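Local coordinates for thioesterase domain-containing protein (Pseudomonas aeruginosa, PDB 1ZKI) that probably hydrolyses acyl-CoA thioesters as a hotdog-fold thioesterase, at residues M58-G63 against A122-F128. Sequence-based numbering, arbitrary orientation.
Sequences MDVTMG and AKGQGTF
In the hotdog fold the central helix lies in the curve of an antiparallel sheet, and here Met58 and Met62, both selenomethionines, reach from helix 51-70 onto the inner face of strand 119-130. The short segments run at 52° with their axes 10.0 Å apart, a gap spanned by the two long helix side chains, which meet bare backbone at Gly124 and Gly126, and by Phe128 from the strand. Met58 lays its selenium against the bare CA of Gly124, SE to CA 3.6 Å; its chain leaves with CG anti to the backbone N, then bends at chi3 (-67°), which brings CE beside the Gly124 N at 3.6 Å. Met62, one turn on, stays extended beyond CG and sets its methyl CE against the backbone, 3.6 Å from Gln125 N. On this face of the hotdog sheet, Ile83 and Cys81 of strand 76-85 pack on Met58 and Met62 respectively, and Ala112 of strand 107-116 touches both. Farther along, the Phe128 ring rises to the helix: CE2 is 3.8 Å from Met62 CB, and CZ lies 3.7 Å from Gly63 N. Asp59 OD1 approaches Phe128 CZ obliquely at 4.1 Å, the carboxylate and ring planes 14° apart, and the same oxygen is hydrogen-bonded to Thr78 OG1.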
# COMPACT_ATOMS: atom_id res chain seq x y z
N MSE A 58 9.96 5.47 6.88
CA MSE A 58 9.26 5.21 5.64
C MSE A 58 9.34 6.40 4.66
O MSE A 58 9.65 6.21 3.49
CB MSE A 58 7.80 4.84 5.90
CG MSE A 58 7.07 4.48 4.63
SE MSE A 58 5.33 3.79 5.09
CE MSE A 58 5.95 2.15 5.95
N ASP A 59 9.06 7.60 5.15
CA ASP A 59 9.08 8.79 4.28
C ASP A 59 10.47 8.98 3.63
O ASP A 59 10.58 9.26 2.42
CB ASP A 59 8.67 10.03 5.08
CG ASP A 59 8.69 11.29 4.24
OD1 ASP A 59 7.93 11.39 3.26
OD2 ASP A 59 9.52 12.16 4.53
N VAL A 60 11.52 8.81 4.42
CA VAL A 60 12.88 8.95 3.90
C VAL A 60 13.19 7.90 2.84
O VAL A 60 13.75 8.22 1.79
CB VAL A 60 13.92 8.97 5.03
CG1 VAL A 60 15.34 8.82 4.49
CG2 VAL A 60 13.77 10.30 5.85
N THR A 61 12.85 6.64 3.12
CA THR A 61 13.08 5.55 2.16
C THR A 61 12.31 5.79 0.86
O THR A 61 12.85 5.59 -0.23
CB THR A 61 12.70 4.18 2.76
OG1 THR A 61 13.27 4.05 4.07
CG2 THR A 61 13.25 3.05 1.87
N MSE A 62 11.05 6.21 0.97
CA MSE A 62 10.25 6.54 -0.21
C MSE A 62 10.88 7.68 -1.02
O MSE A 62 10.93 7.60 -2.23
CB MSE A 62 8.82 6.88 0.19
CG MSE A 62 8.02 5.70 0.68
SE MSE A 62 6.26 6.46 1.23
CE MSE A 62 5.24 4.80 1.20
N GLY A 63 11.38 8.72 -0.35
CA GLY A 63 12.06 9.82 -1.05
C GLY A 63 13.27 9.35 -1.84
O GLY A 63 13.51 9.79 -2.97
N ALA A 122 5.41 -2.53 9.55
CA ALA A 122 4.52 -1.46 9.03
C ALA A 122 4.48 -1.53 7.51
O ALA A 122 5.35 -2.11 6.88
CB ALA A 122 5.00 -0.08 9.49
N LYS A 123 3.43 -0.95 6.93
CA LYS A 123 3.27 -0.95 5.48
C LYS A 123 2.65 0.39 5.13
O LYS A 123 1.80 0.89 5.87
CB LYS A 123 2.33 -2.07 5.03
CG LYS A 123 2.16 -2.16 3.50
CD LYS A 123 3.34 -2.93 2.88
CE LYS A 123 3.69 -2.46 1.46
NZ LYS A 123 2.78 -2.96 0.43
N GLY A 124 3.09 0.98 4.03
CA GLY A 124 2.48 2.26 3.60
C GLY A 124 2.53 2.52 2.12
O GLY A 124 3.17 1.78 1.37
N GLN A 125 1.87 3.61 1.72
CA GLN A 125 1.72 4.00 0.33
C GLN A 125 1.61 5.50 0.33
O GLN A 125 0.91 6.06 1.18
CB GLN A 125 0.43 3.39 -0.22
CG GLN A 125 0.17 3.60 -1.69
CD GLN A 125 -1.13 2.93 -2.12
OE1 GLN A 125 -2.03 3.58 -2.68
NE2 GLN A 125 -1.25 1.63 -1.84
N GLY A 126 2.31 6.16 -0.59
CA GLY A 126 2.28 7.63 -0.67
C GLY A 126 2.43 8.15 -2.08
O GLY A 126 2.70 7.39 -3.03
N THR A 127 2.30 9.47 -2.21
CA THR A 127 2.29 10.13 -3.50
C THR A 127 3.29 11.26 -3.38
O THR A 127 3.27 12.02 -2.41
CB THR A 127 0.91 10.69 -3.83
OG1 THR A 127 -0.09 9.71 -3.51
CG2 THR A 127 0.79 11.09 -5.34
N PHE A 128 4.15 11.36 -4.39
CA PHE A 128 5.16 12.42 -4.46
C PHE A 128 4.88 13.31 -5.65
O PHE A 128 4.33 12.86 -6.67
CB PHE A 128 6.56 11.78 -4.57
CG PHE A 128 7.12 11.31 -3.25
CD1 PHE A 128 8.20 11.96 -2.68
CD2 PHE A 128 6.55 10.24 -2.57
CE1 PHE A 128 8.72 11.55 -1.46
CE2 PHE A 128 7.05 9.82 -1.33
CZ PHE A 128 8.14 10.47 -0.77